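Local coordinates for acyl-CoA dehydrogenase domain protein Tcur3483 (PDB 6WY9) that binds FAD and probably acts as an oxidoreductase on CH-CH groups, as expected for a member of the acyl-CoA dehydrogenase family, at residues A[78-81]-A[82-85]; A[88-91]-A[92-96]; A[31-34]-A[35-39]. All blocks are in the same frame, centred on the assembly; numbering follows the deposited sequence.

Contact 1. Residues A[78-81]-A[82-85]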
loop_
_atom_site.group_PDB
_atom_site.type_symbol
_atom_site.label_atom_id
_atom_site.label_comp_id
_atom_site.label_asym_id
_atom_site.label_seq_id
_atom_site.Cartn_x
_atom_site.Cartn_y
_atom_site.Cartn_z
ATOM N N GLY A 78 -7.126 -15.452 -34.976
ATOM C CA GLY A 78 -7.525 -16.315 -33.880
ATOM C C GLY A 78 -8.937 -16.863 -33.978
ATOM O O GLY A 78 -9.362 -17.642 -33.119
ATOM N N TRP A 79 -9.692 -16.475 -35.000
ATOM C CA TRP A 79 -11.046 -16.995 -35.119
ATOM C C TRP A 79 -11.026 -18.473 -35.518
ATOM O O TRP A 79 -10.106 -18.931 -36.202
ATOM C CB TRP A 79 -11.825 -16.211 -36.164
ATOM C CG TRP A 79 -12.441 -14.939 -35.679
ATOM C CD1 TRP A 79 -12.119 -14.238 -34.553
ATOM C CD2 TRP A 79 -13.510 -14.224 -36.311
ATOM N NE1 TRP A 79 -12.925 -13.123 -34.445
ATOM C CE2 TRP A 79 -13.784 -13.090 -35.513
ATOM C CE3 TRP A 79 -14.264 -14.431 -37.475
ATOM C CZ2 TRP A 79 -14.772 -12.162 -35.846
ATOM C CZ3 TRP A 79 -15.248 -13.512 -37.801
ATOM C CH2 TRP A 79 -15.488 -12.388 -36.990
ATOM N N PRO A 80 -12.045 -19.232 -35.136
ATOM C CA PRO A 80 -12.144 -20.613 -35.629
ATOM C C PRO A 80 -12.216 -20.630 -37.148
ATOM O O PRO A 80 -12.838 -19.761 -37.763
ATOM C CB PRO A 80 -13.444 -21.125 -34.995
ATOM C CG PRO A 80 -14.245 -19.884 -34.697
ATOM C CD PRO A 80 -13.233 -18.821 -34.364
ATOM N N LYS A 81 -11.587 -21.632 -37.766
ATOM C CA LYS A 81 -11.684 -21.702 -39.221
ATOM C C LYS A 81 -13.105 -22.008 -39.692
ATOM O O LYS A 81 -13.435 -21.740 -40.851
ATOM C CB LYS A 81 -10.696 -22.723 -39.777
ATOM C CG LYS A 81 -10.489 -22.582 -41.275
ATOM C CD LYS A 81 -9.050 -22.839 -41.674
ATOM C CE LYS A 81 -8.986 -23.300 -43.122
ATOM N NZ LYS A 81 -7.642 -23.812 -43.482
ATOM N N GLU A 82 -13.957 -22.546 -38.817
ATOM C CA GLU A 82 -15.374 -22.699 -39.145
ATOM C C GLU A 82 -15.990 -21.371 -39.561
ATOM O O GLU A 82 -16.866 -21.326 -40.432
ATOM C CB GLU A 82 -16.135 -23.278 -37.946
ATOM C CG GLU A 82 -15.517 -24.544 -37.326
ATOM C CD GLU A 82 -14.153 -24.302 -36.655
ATOM O OE1 GLU A 82 -13.209 -23.839 -37.336
ATOM O OE2 GLU A 82 -14.024 -24.566 -35.440
ATOM N N TYR A 83 -15.540 -20.276 -38.958
ATOM C CA TYR A 83 -16.086 -18.967 -39.269
ATOM C C TYR A 83 -15.128 -18.142 -40.111
ATOM O O TYR A 83 -15.217 -16.912 -40.125
ATOM C CB TYR A 83 -16.456 -18.238 -37.983
ATOM C CG TYR A 83 -17.568 -18.892 -37.191
ATOM C CD1 TYR A 83 -18.893 -18.701 -37.528
ATOM C CD2 TYR A 83 -17.284 -19.660 -36.073
ATOM C CE1 TYR A 83 -19.910 -19.273 -36.774
ATOM C CE2 TYR A 83 -18.274 -20.228 -35.328
ATOM C CZ TYR A 83 -19.582 -20.035 -35.674
ATOM O OH TYR A 83 -20.550 -20.618 -34.902
ATOM N N GLY A 84 -14.208 -18.805 -40.808
ATOM C CA GLY A 84 -13.304 -18.159 -41.734
ATOM C C GLY A 84 -11.990 -17.714 -41.155
ATOM O O GLY A 84 -11.228 -17.037 -41.854
ATOM N N GLY A 85 -11.693 -18.056 -39.907
ATOM C CA GLY A 85 -10.451 -17.619 -39.298
ATOM C C GLY A 85 -9.346 -18.653 -39.445
ATOM O O GLY A 85 -9.566 -19.767 -39.939
#
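Pro80 and Tyr83 meet across a 3-10 turn (Lys81, Glu82) in the loop between helix 62-71 and helix 90-103, in the helical N-terminal domain, away from the flavin site. The tight part lies around one carbonyl. Pro80 O accepts from Tyr83 N at 3.0 Å, which closes the turn, and from Gly85 N at 3.0 Å. The donors stand on opposite faces of the carbonyl plane. Gly84 N adds a bond to Lys81 O, well above that carbonyl's plane. Pro80 CG comes to the edge of the Tyr83 ring, 3.3 Å from CD2. Tyr83 CG lies beside its own backbone N (chi1 -65°), bringing that edge to the proline. Trp79 closes the buried side. Trp79 CB rests 3.7 Å from Gly85 CA, and the edge of its ring at CE3 faces Tyr83 O in plane. A side chain on Gly85 would run into Trp79 CB. Gly84, at phi 92°, has backbone angles that call for glycine. The Trp79 ring packs on Leu132 and Ile135 of helix 125-136, and its NE1 bonds to Val112 O.

The outer side is looser. The Lys81 chain passes Gly85 O, with CG 3.2 Å away, and runs outward. Glu82 folds back over Pro80, its OE2 3.5 Å from Pro80 CB. The chemistry implies a turn fixed by main-chain bonds and two glycines, with charged chains kept on the solvent side.

Contact 2. Residues A[88-91]-A[92-96]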
loop_
_atom_site.group_PDB
_atom_site.type_symbol
_atom_site.label_atom_id
_atom_site.label_comp_id
_atom_site.label_asym_id
_atom_site.label_seq_id
_atom_site.Cartn_x
_atom_site.Cartn_y
_atom_site.Cartn_z
ATOM N N ARG A 88 -5.489 -19.924 -35.113
ATOM C CA ARG A 88 -4.182 -19.916 -34.466
ATOM C C ARG A 88 -4.311 -19.938 -32.938
ATOM O O ARG A 88 -5.353 -19.609 -32.361
ATOM C CB ARG A 88 -3.376 -18.696 -34.904
ATOM C CG ARG A 88 -3.064 -18.663 -36.394
ATOM C CD ARG A 88 -1.959 -19.655 -36.775
ATOM N NE ARG A 88 -1.611 -19.584 -38.195
ATOM C CZ ARG A 88 -0.469 -20.033 -38.713
ATOM N NH1 ARG A 88 0.454 -20.581 -37.929
ATOM N NH2 ARG A 88 -0.241 -19.922 -40.016
ATOM N N SER A 89 -3.218 -20.321 -32.285
ATOM C CA SER A 89 -3.211 -20.567 -30.851
ATOM C C SER A 89 -3.124 -19.264 -30.060
ATOM O O SER A 89 -2.863 -18.183 -30.598
ATOM C CB SER A 89 -2.037 -21.460 -30.472
ATOM O OG SER A 89 -0.822 -20.781 -30.744
ATOM N N ILE A 90 -3.320 -19.395 -28.747
ATOM C CA ILE A 90 -3.314 -18.240 -27.853
ATOM C C ILE A 90 -1.946 -17.580 -27.832
ATOM O O ILE A 90 -1.832 -16.347 -27.822
ATOM C CB ILE A 90 -3.734 -18.670 -26.439
ATOM C CG1 ILE A 90 -5.170 -19.159 -26.457
ATOM C CG2 ILE A 90 -3.585 -17.510 -25.490
ATOM C CD1 ILE A 90 -5.639 -19.663 -25.118
ATOM N N SER A 91 -0.891 -18.393 -27.755
ATOM C CA SER A 91 0.468 -17.881 -27.867
ATOM C C SER A 91 0.630 -17.005 -29.105
ATOM O O SER A 91 1.098 -15.867 -29.014
ATOM C CB SER A 91 1.440 -19.061 -27.889
ATOM O OG SER A 91 1.203 -19.873 -26.746
ATOM N N GLU A 92 0.234 -17.519 -30.277
ATOM C CA GLU A 92 0.340 -16.729 -31.503
ATOM C C GLU A 92 -0.549 -15.484 -31.447
ATOM O O GLU A 92 -0.142 -14.392 -31.877
ATOM C CB GLU A 92 -0.018 -17.589 -32.722
ATOM C CG GLU A 92 0.906 -18.790 -32.980
ATOM C CD GLU A 92 0.349 -19.760 -34.032
ATOM O OE1 GLU A 92 -0.569 -20.551 -33.721
ATOM O OE2 GLU A 92 0.825 -19.737 -35.182
ATOM N N GLN A 93 -1.775 -15.630 -30.926
ATOM C CA GLN A 93 -2.663 -14.482 -30.802
ATOM C C GLN A 93 -2.022 -13.378 -29.974
ATOM O O GLN A 93 -2.161 -12.186 -30.290
ATOM C CB GLN A 93 -4.012 -14.915 -30.192
ATOM C CG GLN A 93 -4.699 -16.038 -30.956
ATOM C CD GLN A 93 -6.068 -16.421 -30.396
ATOM O OE1 GLN A 93 -6.792 -17.215 -31.000
ATOM N NE2 GLN A 93 -6.430 -15.855 -29.244
ATOM N N TYR A 94 -1.323 -13.743 -28.897
ATOM C CA TYR A 94 -0.747 -12.701 -28.048
ATOM C C TYR A 94 0.423 -12.020 -28.737
ATOM O O TYR A 94 0.615 -10.803 -28.581
ATOM C CB TYR A 94 -0.313 -13.274 -26.696
ATOM C CG TYR A 94 -1.417 -13.190 -25.674
ATOM C CD1 TYR A 94 -2.364 -12.172 -25.746
ATOM C CD2 TYR A 94 -1.545 -14.141 -24.664
ATOM C CE1 TYR A 94 -3.417 -12.087 -24.826
ATOM C CE2 TYR A 94 -2.588 -14.064 -23.733
ATOM C CZ TYR A 94 -3.516 -13.037 -23.826
ATOM O OH TYR A 94 -4.538 -12.932 -22.913
ATOM N N VAL A 95 1.212 -12.782 -29.504
ATOM C CA VAL A 95 2.287 -12.151 -30.272
ATOM C C VAL A 95 1.698 -11.096 -31.194
ATOM O O VAL A 95 2.189 -9.967 -31.262
ATOM C CB VAL A 95 3.106 -13.191 -31.059
ATOM C CG1 VAL A 95 4.245 -12.490 -31.803
ATOM C CG2 VAL A 95 3.685 -14.280 -30.147
ATOM N N LEU A 96 0.607 -11.437 -31.889
ATOM C CA LEU A 96 -0.064 -10.470 -32.756
ATOM C C LEU A 96 -0.484 -9.209 -31.986
ATOM O O LEU A 96 -0.119 -8.084 -32.360
ATOM C CB LEU A 96 -1.251 -11.141 -33.438
ATOM C CG LEU A 96 -2.174 -10.213 -34.250
ATOM C CD1 LEU A 96 -1.405 -9.407 -35.264
ATOM C CD2 LEU A 96 -3.267 -11.038 -34.950
#
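Ser89 and Glu92 form a capping box at the start of helix 90-103, in the helical N-terminal domain and remote from the flavin. Ser89 N donates to Glu92 OE1 at 3.0 Å in a nearly straight bond (174°). Ser89 OG donates to the same oxygen at 3.0 Å. Both come from the anti side, Ser89 N tilted out of the carboxylate plane and OG closer to it. The return bond, from Glu92 N to Ser89 OG, is weak at 3.5 Å. Ser89 OG sits between its backbone N and carbonyl carbon (chi1 64°), within reach of both partners.

In the salt bridge, Arg88 NH1 meets the syn lone pair of Glu92 OE2 at 2.9 Å, though tilted from the guanidinium plane. The guanidinium and carboxylate planes are 73° apart. Arg88 CD lies alongside, 3.2 Å from Glu92 OE2.

The apolar contact brings Ile90 CG2 4.0 Å from Tyr94 CE2, both side chains pointing the same way. Ile90 also packs on Trp313 of helix 292-321. Main-chain bonds from Tyr94 N to Ile90 O and Val95 N to Ser91 O continue the first turn.

The chemistry implies that the glutamate completes the box by holding Ser89 N and OG, while its other oxygen probably offsets the charge of Arg88.

Contact 3. Residues A[31-34]-A[35-39]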
loop_
_atom_site.group_PDB
_atom_site.type_symbol
_atom_site.label_atom_id
_atom_site.label_comp_id
_atom_site.label_asym_id
_atom_site.label_seq_id
_atom_site.Cartn_x
_atom_site.Cartn_y
_atom_site.Cartn_z
ATOM N N GLU A 31 9.585 -16.191 -35.225
ATOM C CA GLU A 31 9.439 -15.863 -36.642
ATOM C C GLU A 31 8.169 -15.053 -36.866
ATOM O O GLU A 31 8.134 -14.141 -37.703
ATOM C CB GLU A 31 9.402 -17.125 -37.516
ATOM C CG GLU A 31 10.687 -17.926 -37.630
ATOM C CD GLU A 31 11.790 -17.166 -38.373
ATOM O OE1 GLU A 31 11.471 -16.125 -39.000
ATOM O OE2 GLU A 31 12.949 -17.613 -38.315
ATOM N N LEU A 32 7.096 -15.410 -36.167
ATOM C CA LEU A 32 5.870 -14.629 -36.273
ATOM C C LEU A 32 6.117 -13.192 -35.845
ATOM O O LEU A 32 5.701 -12.237 -36.516
ATOM C CB LEU A 32 4.779 -15.259 -35.409
ATOM C CG LEU A 32 3.476 -14.479 -35.325
ATOM C CD1 LEU A 32 2.854 -14.362 -36.722
ATOM C CD2 LEU A 32 2.577 -15.263 -34.386
ATOM N N ARG A 33 6.831 -13.026 -34.735
ATOM C CA ARG A 33 7.186 -11.697 -34.267
ATOM C C ARG A 33 7.904 -10.912 -35.363
ATOM O O ARG A 33 7.569 -9.758 -35.635
ATOM C CB ARG A 33 8.051 -11.826 -32.995
ATOM C CG ARG A 33 7.797 -10.767 -31.946
ATOM C CD ARG A 33 8.552 -10.948 -30.609
ATOM N NE ARG A 33 7.733 -11.672 -29.639
ATOM C CZ ARG A 33 6.672 -11.154 -29.004
ATOM N NH1 ARG A 33 6.274 -9.900 -29.235
ATOM N NH2 ARG A 33 5.989 -11.891 -28.136
ATOM N N ALA A 34 8.907 -11.528 -36.012
ATOM C CA ALA A 34 9.740 -10.799 -36.973
ATOM C C ALA A 34 8.969 -10.451 -38.249
ATOM O O ALA A 34 9.192 -9.386 -38.854
ATOM C CB ALA A 34 10.994 -11.623 -37.316
ATOM N N GLU A 35 8.096 -11.368 -38.689
ATOM C CA GLU A 35 7.189 -11.103 -39.790
ATOM C C GLU A 35 6.284 -9.908 -39.487
ATOM O O GLU A 35 6.075 -9.043 -40.344
ATOM C CB GLU A 35 6.338 -12.351 -40.070
ATOM C CG GLU A 35 5.196 -12.085 -41.024
ATOM C CD GLU A 35 4.332 -13.318 -41.308
ATOM O OE1 GLU A 35 3.470 -13.246 -42.199
ATOM O OE2 GLU A 35 4.512 -14.359 -40.652
ATOM N N LEU A 36 5.695 -9.871 -38.294
ATOM C CA LEU A 36 4.737 -8.799 -38.016
ATOM C C LEU A 36 5.418 -7.435 -37.931
ATOM O O LEU A 36 4.797 -6.425 -38.281
ATOM C CB LEU A 36 3.928 -9.086 -36.738
ATOM C CG LEU A 36 2.850 -10.186 -36.849
ATOM C CD1 LEU A 36 2.458 -10.724 -35.463
ATOM C CD2 LEU A 36 1.606 -9.697 -37.619
ATOM N N ARG A 37 6.685 -7.375 -37.501
ATOM C CA ARG A 37 7.406 -6.100 -37.518
ATOM C C ARG A 37 7.609 -5.615 -38.942
ATOM O O ARG A 37 7.301 -4.462 -39.262
ATOM C CB ARG A 37 8.764 -6.225 -36.825
ATOM C CG ARG A 37 8.713 -6.786 -35.425
ATOM C CD ARG A 37 8.621 -5.718 -34.389
ATOM N NE ARG A 37 9.864 -5.640 -33.687
ATOM C CZ ARG A 37 10.120 -6.127 -32.470
ATOM N NH1 ARG A 37 11.330 -5.968 -31.987
ATOM N NH2 ARG A 37 9.200 -6.733 -31.744
ATOM N N ALA A 38 8.177 -6.461 -39.807
ATOM C CA ALA A 38 8.270 -6.088 -41.211
ATOM C C ALA A 38 6.918 -5.577 -41.726
ATOM O O ALA A 38 6.837 -4.529 -42.386
ATOM C CB ALA A 38 8.769 -7.280 -42.031
ATOM N N TYR A 39 5.833 -6.279 -41.393
ATOM C CA TYR A 39 4.537 -5.921 -41.958
ATOM C C TYR A 39 4.062 -4.547 -41.474
ATOM O O TYR A 39 3.690 -3.680 -42.285
ATOM C CB TYR A 39 3.509 -6.990 -41.598
ATOM C CG TYR A 39 2.094 -6.612 -41.950
ATOM C CD1 TYR A 39 1.672 -6.575 -43.279
ATOM C CD2 TYR A 39 1.166 -6.325 -40.959
ATOM C CE1 TYR A 39 0.340 -6.244 -43.613
ATOM C CE2 TYR A 39 -0.179 -5.996 -41.284
ATOM C CZ TYR A 39 -0.573 -5.950 -42.610
ATOM O OH TYR A 39 -1.881 -5.628 -42.947
#
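Leu32 and Leu36 stand side by side, one turn apart, on the buried face of helix 26-41, a helix of the N-terminal domain that lies away from the flavin. The apolar contact is between branch ends: Leu32 CD1 lies 3.9 Å from Leu36 CD1. Leu32 CG is turned anti to its backbone N (chi1 175°), while Leu36 CG lies beside its own N (chi1 -73°), and the two chains end up pointing the same way. Leu36 CG also rests 3.5 Å from Leu32 O. Trp74 packs against both leucines. Helix 90-103 covers them as well, with Val95 against Leu32 and Leu96 against Leu36. Replacing Leu36 by an alanine would probably open a gap beside Leu32 CD1 and leave Trp74 and Leu96 less well packed.

The main-chain bonds are those of a regular alpha helix. Leu36 N donates to Leu32 O at 3.0 Å, nearly in line with the carbonyl. Glu35 N to Glu31 O measures 2.9 Å. Arg37 N to Arg33 O and Ala38 N to Ala34 O are longer, both 3.2 Å.

The charged contact is indirect. Arg33 and Arg37 are also one turn apart, and Arg37 CG touches Arg33 O at 3.2 Å. Arg33 NH1 and Arg37 NH2 remain 5.0 Å apart. Both form salt bridges to Glu99 of helix 90-103, and Arg33 reaches Asp98 too. Arg37 bends at chi2 and chi3 on its way there.

The chemistry implies an amphipathic helix: leucines pack on helix 90-103, arginines bridge to acids of the same helix, and the shared Glu99 probably offsets their like charges, with Asp98 adding to it for Arg33.

Overall arrangement
From the N terminus the order is contact 3, contact 1, contact 2. They follow in series, and none nests within or crosses another. Each is local and closes no large loop: contact 3 spans turns of helix 26-41, contact 1 a turn in the loop after helix 62-71, and contact 2 the start of helix 90-103. Space brings contacts 2 and 3 together, as Leu36 CD1 packs 3.7 Å from Leu96 CA and joins the two helices. Gly78 of contact 1 packs beside the Gln93 side chain of contact 2. Contacts 1 and 3 stay about 10 Å apart at their nearest atoms. All three lie in the helical N-terminal domain of the acyl-CoA dehydrogenase fold.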